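Local coordinates for SusD-like protein BACOVA_02651 (Bacteroides ovatus, PDB 5E75) that binds polysaccharide at the cell surface and probably captures xyloglucan there before its transport into the periplasm for degradation, at residues Ala25-Arg30 with Ala111-Met116; Trp32-Gln37 with Phe79-Thr84; Glu70-Ala75 with Phe494-Glu499; Met85-Ile90 with Ile132-Asn137. All blocks are in the same frame, centred on the assembly; numbering follows the deposited sequence.

Contact 1: residues Ala25-Arg30 with Ala111-Met116; sequences APLYNR and AEARLM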
# COMPACT_ATOMS: atom_id res chain seq x y z
N ALA A 25 -18.39 -10.72 3.60
CA ALA A 25 -17.02 -11.20 3.81
C ALA A 25 -16.16 -11.12 2.54
O ALA A 25 -15.00 -10.74 2.63
CB ALA A 25 -17.03 -12.60 4.38
N PRO A 26 -16.72 -11.41 1.36
CA PRO A 26 -15.87 -11.34 0.17
C PRO A 26 -15.38 -9.92 -0.20
O PRO A 26 -14.46 -9.79 -1.02
CB PRO A 26 -16.75 -11.90 -0.95
CG PRO A 26 -17.79 -12.74 -0.24
CD PRO A 26 -18.03 -12.02 1.05
N LEU A 27 -15.96 -8.88 0.39
CA LEU A 27 -15.42 -7.52 0.22
C LEU A 27 -13.99 -7.38 0.72
O LEU A 27 -13.29 -6.44 0.35
CB LEU A 27 -16.28 -6.50 0.97
CG LEU A 27 -17.68 -6.21 0.42
CD1 LEU A 27 -18.46 -5.39 1.42
CD2 LEU A 27 -17.60 -5.49 -0.92
N TYR A 28 -13.56 -8.32 1.56
CA TYR A 28 -12.23 -8.27 2.14
C TYR A 28 -11.23 -9.18 1.43
O TYR A 28 -10.06 -9.19 1.81
CB TYR A 28 -12.29 -8.69 3.61
CG TYR A 28 -13.04 -7.74 4.52
CD1 TYR A 28 -14.44 -7.77 4.64
CD2 TYR A 28 -12.35 -6.83 5.31
CE1 TYR A 28 -15.10 -6.90 5.49
CE2 TYR A 28 -13.01 -5.96 6.16
CZ TYR A 28 -14.37 -6.00 6.25
OH TYR A 28 -14.98 -5.10 7.10
N ASN A 29 -11.66 -9.95 0.44
CA ASN A 29 -10.73 -10.84 -0.26
C ASN A 29 -11.04 -10.98 -1.74
O ASN A 29 -10.37 -10.38 -2.57
CB ASN A 29 -10.57 -12.21 0.46
CG ASN A 29 -11.88 -12.80 0.97
OD1 ASN A 29 -12.85 -12.97 0.23
ND2 ASN A 29 -11.88 -13.19 2.24
N ARG A 30 -12.08 -11.73 -2.08
CA ARG A 30 -12.45 -11.94 -3.47
C ARG A 30 -12.52 -10.64 -4.27
O ARG A 30 -12.06 -10.57 -5.41
CB ARG A 30 -13.80 -12.68 -3.52
CG ARG A 30 -14.29 -12.99 -4.90
CD ARG A 30 -15.55 -13.85 -4.83
NE ARG A 30 -15.99 -14.23 -6.16
CZ ARG A 30 -16.85 -15.21 -6.42
NH1 ARG A 30 -17.38 -15.92 -5.43
NH2 ARG A 30 -17.19 -15.47 -7.68
N ALA A 111 -22.01 0.13 5.27
CA ALA A 111 -20.80 0.86 5.66
C ALA A 111 -19.52 0.14 5.21
O ALA A 111 -18.58 0.79 4.75
CB ALA A 111 -20.77 1.10 7.17
N GLU A 112 -19.48 -1.18 5.34
CA GLU A 112 -18.30 -1.92 4.88
C GLU A 112 -18.17 -1.81 3.37
O GLU A 112 -17.06 -1.62 2.86
CB GLU A 112 -18.40 -3.38 5.30
CG GLU A 112 -18.28 -3.59 6.80
CD GLU A 112 -18.49 -5.04 7.16
OE1 GLU A 112 -19.62 -5.55 7.02
OE2 GLU A 112 -17.51 -5.71 7.54
N ALA A 113 -19.28 -1.92 2.65
CA ALA A 113 -19.28 -1.78 1.20
C ALA A 113 -18.77 -0.39 0.82
O ALA A 113 -17.89 -0.27 -0.04
CB ALA A 113 -20.67 -2.01 0.65
N ARG A 114 -19.30 0.65 1.45
CA ARG A 114 -18.90 2.01 1.08
C ARG A 114 -17.45 2.30 1.48
O ARG A 114 -16.74 3.01 0.77
CB ARG A 114 -19.87 3.03 1.67
CG ARG A 114 -21.26 2.89 1.08
CD ARG A 114 -22.20 4.02 1.47
NE ARG A 114 -21.84 5.28 0.83
CZ ARG A 114 -22.57 6.39 0.89
NH1 ARG A 114 -23.71 6.40 1.56
NH2 ARG A 114 -22.15 7.48 0.27
N LEU A 115 -16.98 1.72 2.58
CA LEU A 115 -15.57 1.86 2.95
C LEU A 115 -14.67 1.26 1.89
O LEU A 115 -13.67 1.86 1.50
CB LEU A 115 -15.31 1.18 4.31
CG LEU A 115 -13.85 1.09 4.79
CD1 LEU A 115 -13.23 2.46 4.90
CD2 LEU A 115 -13.71 0.36 6.14
N MET A 116 -15.01 0.07 1.41
CA MET A 116 -14.18 -0.58 0.40
C MET A 116 -14.25 0.17 -0.92
O MET A 116 -13.23 0.33 -1.59
CB MET A 116 -14.55 -2.05 0.22
CG MET A 116 -14.27 -2.89 1.43
SD MET A 116 -12.53 -2.90 1.85
CE MET A 116 -12.51 -4.10 3.18
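Tyr28 and Glu112 meet through a short hydrogen bond, with Tyr28 OH donating to Glu112 OE2 at 2.6 Å. The carboxylate oxygen is approached on its anti side, close to the carboxylate plane (18° out), while OE2 itself lies at the edge of the tyrosine ring. Over one ring face sits the methyl of Met116: CE is 3.7 Å from the centroid of the Tyr28 ring, a CH-pi contact, and SD stands farther off above the same face, which makes this a Met-aromatic pair. A bend at chi2 (-61°) turns the Met116 chain so that its methyl reaches the ring. Beside it, Leu27 CD1 rests on the helix backbone, 3.7 Å from Ala113 CA. In the second shell, Arg177 forms a salt bridge with Glu112 OE2 and the backbone N of Ala178 bonds to Tyr28 OH, so both ends of the short bond have another partner. A phenylalanine in place of Tyr28 would probably leave Glu112 OE2 without its hydroxyl mate and Ala178 N without its acceptor. The contact is buried helix packing in the alpha-helical, TPR-related part of the SusD fold, with the 3-10 turn 25-28 set against helix 103-125.

Contact 2: residues Trp32-Gln37 with Phe79-Thr84; sequences WFDYNQ and FYSVVT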
# COMPACT_ATOMS: atom_id res chain seq x y z
N TRP A 32 -10.85 -7.96 -4.02
CA TRP A 32 -9.51 -7.38 -4.23
C TRP A 32 -8.58 -8.29 -5.02
O TRP A 32 -7.47 -7.89 -5.39
CB TRP A 32 -8.87 -7.07 -2.88
CG TRP A 32 -9.54 -5.96 -2.13
CD1 TRP A 32 -10.48 -6.10 -1.14
CD2 TRP A 32 -9.34 -4.55 -2.30
NE1 TRP A 32 -10.90 -4.85 -0.72
CE2 TRP A 32 -10.20 -3.89 -1.40
CE3 TRP A 32 -8.53 -3.79 -3.15
CZ2 TRP A 32 -10.27 -2.49 -1.32
CZ3 TRP A 32 -8.59 -2.42 -3.06
CH2 TRP A 32 -9.44 -1.78 -2.15
N PHE A 33 -9.02 -9.51 -5.30
CA PHE A 33 -8.13 -10.54 -5.83
C PHE A 33 -7.43 -10.13 -7.14
O PHE A 33 -6.22 -10.37 -7.27
CB PHE A 33 -8.90 -11.86 -6.01
CG PHE A 33 -8.04 -12.99 -6.49
CD1 PHE A 33 -7.30 -13.76 -5.60
CD2 PHE A 33 -7.97 -13.27 -7.84
CE1 PHE A 33 -6.49 -14.78 -6.06
CE2 PHE A 33 -7.15 -14.30 -8.30
CZ PHE A 33 -6.43 -15.05 -7.40
N ASP A 34 -8.13 -9.52 -8.09
CA ASP A 34 -7.51 -9.22 -9.38
C ASP A 34 -6.39 -8.22 -9.22
O ASP A 34 -5.48 -8.18 -10.03
CB ASP A 34 -8.51 -8.68 -10.43
CG ASP A 34 -9.40 -9.75 -11.01
OD1 ASP A 34 -9.22 -10.94 -10.67
OD2 ASP A 34 -10.27 -9.38 -11.84
N TYR A 35 -6.47 -7.37 -8.20
CA TYR A 35 -5.41 -6.41 -7.90
C TYR A 35 -4.27 -7.07 -7.14
O TYR A 35 -3.11 -6.97 -7.55
CB TYR A 35 -5.99 -5.24 -7.11
CG TYR A 35 -5.01 -4.24 -6.52
CD1 TYR A 35 -4.12 -3.54 -7.33
CD2 TYR A 35 -5.00 -3.97 -5.16
CE1 TYR A 35 -3.25 -2.61 -6.79
CE2 TYR A 35 -4.12 -3.04 -4.62
CZ TYR A 35 -3.26 -2.36 -5.44
OH TYR A 35 -2.37 -1.42 -4.94
N ASN A 36 -4.60 -7.76 -6.05
CA ASN A 36 -3.58 -8.40 -5.23
C ASN A 36 -2.80 -9.47 -5.96
O ASN A 36 -1.64 -9.72 -5.63
CB ASN A 36 -4.20 -8.99 -3.96
CG ASN A 36 -3.16 -9.35 -2.93
OD1 ASN A 36 -2.65 -8.45 -2.23
ND2 ASN A 36 -2.80 -10.63 -2.84
N GLN A 37 -3.38 -10.09 -6.98
CA GLN A 37 -2.73 -11.26 -7.55
C GLN A 37 -1.48 -10.91 -8.35
O GLN A 37 -0.67 -11.79 -8.64
CB GLN A 37 -3.70 -12.08 -8.41
CG GLN A 37 -4.08 -11.46 -9.73
CD GLN A 37 -4.68 -12.48 -10.68
OE1 GLN A 37 -5.89 -12.53 -10.88
NE2 GLN A 37 -3.83 -13.31 -11.27
N PHE A 79 -9.88 -2.99 -9.00
CA PHE A 79 -10.51 -1.90 -8.30
C PHE A 79 -11.98 -1.82 -8.68
O PHE A 79 -12.82 -1.60 -7.80
CB PHE A 79 -9.80 -0.57 -8.58
CG PHE A 79 -8.38 -0.51 -8.07
CD1 PHE A 79 -8.06 -0.81 -6.75
CD2 PHE A 79 -7.36 -0.15 -8.92
CE1 PHE A 79 -6.74 -0.75 -6.29
CE2 PHE A 79 -6.04 -0.10 -8.47
CZ PHE A 79 -5.74 -0.39 -7.15
N TYR A 80 -12.30 -1.99 -9.96
CA TYR A 80 -13.71 -1.97 -10.35
C TYR A 80 -14.48 -3.19 -9.84
O TYR A 80 -15.68 -3.11 -9.63
CB TYR A 80 -13.91 -1.73 -11.86
CG TYR A 80 -13.89 -0.25 -12.15
CD1 TYR A 80 -14.95 0.55 -11.77
CD2 TYR A 80 -12.78 0.36 -12.73
CE1 TYR A 80 -14.94 1.91 -11.98
CE2 TYR A 80 -12.76 1.75 -12.94
CZ TYR A 80 -13.86 2.50 -12.57
OH TYR A 80 -13.85 3.86 -12.77
N SER A 81 -13.79 -4.29 -9.57
CA SER A 81 -14.43 -5.43 -8.91
C SER A 81 -14.85 -5.08 -7.49
O SER A 81 -15.91 -5.47 -7.01
CB SER A 81 -13.51 -6.65 -8.91
OG SER A 81 -13.39 -7.22 -10.21
N VAL A 82 -14.00 -4.33 -6.78
CA VAL A 82 -14.37 -3.84 -5.46
C VAL A 82 -15.60 -2.93 -5.55
O VAL A 82 -16.56 -3.06 -4.77
CB VAL A 82 -13.20 -3.09 -4.75
CG1 VAL A 82 -13.65 -2.58 -3.39
CG2 VAL A 82 -11.99 -3.99 -4.58
N VAL A 83 -15.58 -1.98 -6.48
CA VAL A 83 -16.67 -1.04 -6.63
C VAL A 83 -17.96 -1.78 -6.94
O VAL A 83 -18.98 -1.52 -6.30
CB VAL A 83 -16.38 -0.01 -7.75
CG1 VAL A 83 -17.61 0.86 -8.03
CG2 VAL A 83 -15.15 0.85 -7.38
N THR A 84 -17.93 -2.68 -7.92
CA THR A 84 -19.18 -3.34 -8.31
C THR A 84 -19.64 -4.33 -7.25
O THR A 84 -20.85 -4.47 -7.03
CB THR A 84 -19.09 -3.98 -9.69
OG1 THR A 84 -18.08 -4.97 -9.68
CG2 THR A 84 -18.76 -2.95 -10.76
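Trp32 lies face-on to Val82 in a buried junction of the TPR-related helical part of the SusD fold, where segment 32-37, around the short helix 33-36, packs on helix 70-95. The tight side is apolar. Val82 CG2 stands over the middle of the indole, 3.6 Å from the centroid of the Trp32 six-membered ring and 14° off its normal, a well-centred CH-pi contact. With CG1 anti to the backbone N of Val82 (chi1 179°), the other methyl, CG2, is the branch set over the indole. Phe79 reaches both Trp32 and Tyr35: its CD1 comes to 4.1 Å from Trp32 CZ3, and its CZ lies over one face of the Tyr35 ring, 3.4 Å from Tyr35 CE1. The Tyr35 and Phe79 rings are inclined at 42°, so the pair is neither a stack nor edge-to-face, and the overlap is offset toward the rim of the tyrosine. Beyond the ring, Tyr35 OH is hydrogen-bonded to Tyr423 OH. Cutting Tyr35 back to an alanine is likely to open a gap beside Phe79 CZ and leave the Tyr423 hydroxyl without this partner. The looser side is polar and partly exposed. Asp34 and Ser81 face each other there without bonding directly; each turns instead to Ser77, Asp34 OD2 to its hydroxyl and Ser81 OG to its backbone carbonyl. Across that margin, Asp34 OD2 and Ser81 OG remain 4.1 Å apart.

Contact 3: residues Glu70-Ala75 with Phe494-Glu499; sequences ENLSGA and FLPYPE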
# COMPACT_ATOMS: atom_id res chain seq x y z
N GLU A 70 -0.28 -5.52 -18.79
CA GLU A 70 -1.27 -6.37 -18.11
C GLU A 70 -1.54 -5.90 -16.68
O GLU A 70 -2.62 -6.14 -16.14
CB GLU A 70 -0.82 -7.84 -18.12
CG GLU A 70 0.45 -8.13 -17.33
CD GLU A 70 1.72 -8.05 -18.18
OE1 GLU A 70 1.72 -7.35 -19.22
OE2 GLU A 70 2.72 -8.71 -17.80
N ASN A 71 -0.59 -5.22 -16.07
CA ASN A 71 -0.82 -4.72 -14.73
C ASN A 71 -1.86 -3.62 -14.69
O ASN A 71 -2.58 -3.49 -13.71
CB ASN A 71 0.49 -4.22 -14.11
CG ASN A 71 1.44 -5.34 -13.82
OD1 ASN A 71 1.20 -6.16 -12.94
ND2 ASN A 71 2.52 -5.41 -14.58
N LEU A 72 -1.95 -2.83 -15.76
CA LEU A 72 -2.95 -1.77 -15.81
C LEU A 72 -4.35 -2.36 -15.93
O LEU A 72 -5.26 -1.94 -15.23
CB LEU A 72 -2.69 -0.81 -16.97
CG LEU A 72 -1.35 -0.07 -16.91
CD1 LEU A 72 -1.20 0.80 -18.15
CD2 LEU A 72 -1.25 0.77 -15.65
N SER A 73 -4.52 -3.34 -16.82
CA SER A 73 -5.83 -3.94 -17.00
C SER A 73 -6.22 -4.74 -15.76
O SER A 73 -7.37 -4.70 -15.33
CB SER A 73 -5.84 -4.79 -18.27
OG SER A 73 -4.79 -5.70 -18.26
N GLY A 74 -5.27 -5.43 -15.15
CA GLY A 74 -5.54 -6.19 -13.94
C GLY A 74 -5.94 -5.28 -12.79
O GLY A 74 -6.89 -5.56 -12.06
N ALA A 75 -5.20 -4.19 -12.61
CA ALA A 75 -5.51 -3.26 -11.51
C ALA A 75 -6.88 -2.62 -11.70
O ALA A 75 -7.68 -2.57 -10.77
CB ALA A 75 -4.42 -2.20 -11.37
N PHE A 494 0.97 9.98 -13.82
CA PHE A 494 -0.27 9.21 -13.88
C PHE A 494 -0.19 8.23 -15.04
O PHE A 494 0.34 8.55 -16.12
CB PHE A 494 -1.46 10.16 -13.99
CG PHE A 494 -1.75 10.90 -12.71
CD1 PHE A 494 -1.06 12.05 -12.34
CD2 PHE A 494 -2.70 10.41 -11.85
CE1 PHE A 494 -1.35 12.69 -11.15
CE2 PHE A 494 -3.00 11.03 -10.68
CZ PHE A 494 -2.32 12.17 -10.31
N LEU A 495 -0.67 7.02 -14.81
CA LEU A 495 -0.59 5.94 -15.78
C LEU A 495 -1.70 6.03 -16.83
O LEU A 495 -2.73 6.63 -16.60
CB LEU A 495 -0.66 4.60 -15.04
CG LEU A 495 0.67 4.29 -14.33
CD1 LEU A 495 0.56 3.31 -13.16
CD2 LEU A 495 1.69 3.78 -15.34
N PRO A 496 -1.47 5.46 -18.03
CA PRO A 496 -2.48 5.49 -19.08
C PRO A 496 -3.63 4.55 -18.76
O PRO A 496 -3.47 3.58 -18.02
CB PRO A 496 -1.72 5.02 -20.32
CG PRO A 496 -0.60 4.22 -19.80
CD PRO A 496 -0.24 4.77 -18.45
N TYR A 497 -4.81 4.85 -19.31
CA TYR A 497 -5.95 3.93 -19.19
C TYR A 497 -5.60 2.66 -19.96
O TYR A 497 -4.89 2.72 -20.96
CB TYR A 497 -7.24 4.60 -19.70
CG TYR A 497 -7.60 5.81 -18.87
CD1 TYR A 497 -8.08 5.66 -17.58
CD2 TYR A 497 -7.40 7.08 -19.36
CE1 TYR A 497 -8.39 6.77 -16.80
CE2 TYR A 497 -7.69 8.19 -18.58
CZ TYR A 497 -8.17 8.03 -17.30
OH TYR A 497 -8.43 9.15 -16.55
N PRO A 498 -6.07 1.51 -19.49
CA PRO A 498 -5.67 0.26 -20.15
C PRO A 498 -6.24 0.19 -21.56
O PRO A 498 -7.41 0.49 -21.76
CB PRO A 498 -6.31 -0.83 -19.26
CG PRO A 498 -6.66 -0.15 -17.96
CD PRO A 498 -6.95 1.27 -18.32
N GLU A 499 -5.42 -0.20 -22.53
CA GLU A 499 -5.80 -0.13 -23.93
C GLU A 499 -7.08 -0.89 -24.24
O GLU A 499 -7.93 -0.39 -24.96
CB GLU A 499 -4.66 -0.62 -24.85
CG GLU A 499 -5.05 -0.61 -26.33
CD GLU A 499 -3.88 -0.82 -27.26
OE1 GLU A 499 -2.87 -0.10 -27.13
OE2 GLU A 499 -3.98 -1.70 -28.14
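Leu72 supplies most of the apolar contact, spreading its two methyls over different residues of the 494-499 loop. CD2 goes to Leu495, 3.9 Å from its CB and about as far from its CD1, the two leucine side chains running at a slant to each other. CD1 goes to Pro496, lying 3.8 Å from CG of that ring, with the leucine chain and the proline roughly perpendicular. The first torsion of Leu72 (chi1 -61°) places CG anti to the carbonyl carbon, and from there the fork of the side chain straddles Leu495 and Pro496. Pro498 packs against the helix backbone: its CG is 3.6 Å from Leu72 O and its CB 3.9 Å from Ser73 CA. The closest backbone pair, Ser73 and Pro498, has CA atoms 5.3 Å apart, which brings the proline ring directly onto the helix backbone.

The junction joins distant parts of the SusD fold, setting the first turns of helix 70-95 in the N-terminal helical region against a proline-rich loop near the C-terminus. Pro498 holds the N-cap position of helix 499-504.

The polar interactions serve each segment separately. Ser73 OG donates to Glu70 O at 3.1 Å, from above the carbonyl plane (39° out), and Gly74 N reaches the same oxygen from the same face. On the loop, Pro496 O accepts from Trp128 NE1 even though Leu72 CD1 touches it too, and Tyr497, whose CB points away from the helix, bonds through its hydroxyl to Pro130 O.

Contact 4: residues Met85-Ile90 with Ile132-Asn137; sequences MANSVI and ILIEDN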
# COMPACT_ATOMS: atom_id res chain seq x y z
N MET A 85 -18.73 -5.01 -6.56
CA MET A 85 -19.18 -5.84 -5.42
C MET A 85 -19.82 -5.00 -4.30
O MET A 85 -20.82 -5.40 -3.70
CB MET A 85 -18.05 -6.69 -4.83
CG MET A 85 -18.60 -7.66 -3.79
SD MET A 85 -17.41 -8.74 -3.00
CE MET A 85 -16.84 -9.66 -4.40
N ALA A 86 -19.22 -3.86 -3.98
CA ALA A 86 -19.78 -2.94 -3.00
C ALA A 86 -21.20 -2.55 -3.42
O ALA A 86 -22.14 -2.56 -2.60
CB ALA A 86 -18.90 -1.70 -2.86
N ASN A 87 -21.36 -2.19 -4.69
CA ASN A 87 -22.68 -1.81 -5.19
C ASN A 87 -23.69 -2.96 -5.07
O ASN A 87 -24.85 -2.75 -4.69
CB ASN A 87 -22.59 -1.31 -6.64
CG ASN A 87 -21.79 -0.04 -6.77
OD1 ASN A 87 -21.54 0.65 -5.77
ND2 ASN A 87 -21.42 0.29 -7.99
N SER A 88 -23.24 -4.17 -5.35
CA SER A 88 -24.10 -5.34 -5.23
C SER A 88 -24.52 -5.59 -3.79
O SER A 88 -25.69 -5.92 -3.52
CB SER A 88 -23.43 -6.57 -5.80
OG SER A 88 -23.33 -6.49 -7.21
N VAL A 89 -23.58 -5.45 -2.85
CA VAL A 89 -23.91 -5.57 -1.43
C VAL A 89 -24.95 -4.53 -1.00
O VAL A 89 -25.91 -4.85 -0.32
CB VAL A 89 -22.63 -5.43 -0.56
CG1 VAL A 89 -22.98 -5.21 0.92
CG2 VAL A 89 -21.78 -6.65 -0.72
N ILE A 90 -24.76 -3.28 -1.40
CA ILE A 90 -25.70 -2.23 -1.03
C ILE A 90 -27.09 -2.58 -1.57
O ILE A 90 -28.10 -2.45 -0.86
CB ILE A 90 -25.21 -0.85 -1.52
CG1 ILE A 90 -23.94 -0.43 -0.77
CG2 ILE A 90 -26.28 0.22 -1.34
CD1 ILE A 90 -23.18 0.69 -1.45
N ILE A 132 -14.26 6.61 -13.70
CA ILE A 132 -15.71 6.60 -13.80
C ILE A 132 -16.32 6.27 -12.44
O ILE A 132 -16.06 5.20 -11.89
CB ILE A 132 -16.17 5.54 -14.83
CG1 ILE A 132 -15.53 5.83 -16.19
CG2 ILE A 132 -17.68 5.53 -14.95
CD1 ILE A 132 -15.63 4.69 -17.19
N LEU A 133 -17.12 7.19 -11.90
CA LEU A 133 -17.83 6.98 -10.64
C LEU A 133 -19.13 6.23 -10.90
O LEU A 133 -19.90 6.59 -11.80
CB LEU A 133 -18.11 8.33 -9.98
CG LEU A 133 -16.85 9.08 -9.54
CD1 LEU A 133 -17.24 10.47 -9.06
CD2 LEU A 133 -16.11 8.32 -8.44
N ILE A 134 -19.35 5.16 -10.14
CA ILE A 134 -20.47 4.24 -10.36
C ILE A 134 -21.12 3.85 -9.04
O ILE A 134 -20.46 3.26 -8.18
CB ILE A 134 -20.02 2.90 -10.99
CG1 ILE A 134 -19.20 3.12 -12.24
CG2 ILE A 134 -21.26 2.02 -11.29
CD1 ILE A 134 -18.50 1.87 -12.71
N GLU A 135 -22.41 4.16 -8.91
CA GLU A 135 -23.20 3.67 -7.78
C GLU A 135 -24.24 2.64 -8.20
O GLU A 135 -24.75 1.91 -7.36
CB GLU A 135 -23.94 4.81 -7.09
CG GLU A 135 -23.07 5.84 -6.42
CD GLU A 135 -23.87 6.97 -5.83
OE1 GLU A 135 -24.52 6.76 -4.78
OE2 GLU A 135 -23.85 8.07 -6.42
N ASP A 136 -24.56 2.59 -9.50
CA ASP A 136 -25.61 1.71 -10.03
C ASP A 136 -24.98 0.79 -11.07
O ASP A 136 -24.72 1.21 -12.20
CB ASP A 136 -26.73 2.54 -10.67
CG ASP A 136 -27.91 1.71 -11.14
OD1 ASP A 136 -27.80 0.47 -11.19
OD2 ASP A 136 -28.97 2.30 -11.44
N ASN A 137 -24.75 -0.45 -10.69
CA ASN A 137 -24.16 -1.42 -11.61
C ASN A 137 -24.98 -1.59 -12.89
O ASN A 137 -24.42 -1.86 -13.94
CB ASN A 137 -24.01 -2.79 -10.96
CG ASN A 137 -22.93 -2.83 -9.90
OD1 ASN A 137 -22.07 -1.95 -9.83
ND2 ASN A 137 -22.95 -3.87 -9.09
O HOH W 1 -26.09 -0.41 -5.26
O HOH W 2 -25.12 -5.93 -9.32
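Asn87 ND2 is gripped by two acceptors of the 132-137 loop. It donates to Asn137 OD1 at 3.0 Å and to Ile134 O at 3.1 Å, with N-H...acceptor angles both near 160°. Both oxygens lie close to the amide plane of Asn87, yet seen from either acceptor the nitrogen stands above the carbonyl plane, so neither lone pair is met squarely. The two asparagine amides are turned 47° apart. With CG anti to the carbonyl carbon (chi1 -65°), the Asn87 side chain leaves the helix toward the loop, and Arg117 NH1 holds its other end by bonding to OD1. Both hydrogens of the amide nitrogen are thereby used, and the flip of this buried group is fixed. On the partly exposed side, Asn137 ND2 donates to a water at 3.0 Å that also bonds Ser88 OG, while Thr84 O accepts from the same Asn137 nitrogen. A second water donates to Asn87 O at 2.7 Å and more weakly to Glu135 O. The one loop methyl close by, Ile134 CG2, lies 3.7 Å from the polar Asn87 ND2. Just along the loop, Asp136 is an N-cap, its OD1 accepting from Gln138 N. Asparagine side chains thus tie helix 70-95 to the start of helix 137-142, a polar helix-to-loop junction within the helical, TPR-related part of the SusD fold.

Overall arrangement
Helix 70-95 runs through three of the four sites: its first turns serve contact 3, its middle contact 2, and its later turns contact 4. Contact 1 uses the next helix, 103-125, and touches contact 4 where Ala113 O lies 3.3 Å from Ala86 CB. Contacts 1 and 2, with centres about 10 Å apart, meet where Met116 SD packs 3.6 Å from Trp32 NE1. Contacts 2 and 4 are joined by a probable hydrogen bond, Tyr80 OH to Ile132 O (2.7 Å). Contact 3 stands about 23 Å from contact 1, centre to centre; there the Pro496 side chain lies about 3 Å from the nearest atom of a bound Tris molecule, probably from the crystallisation liquor.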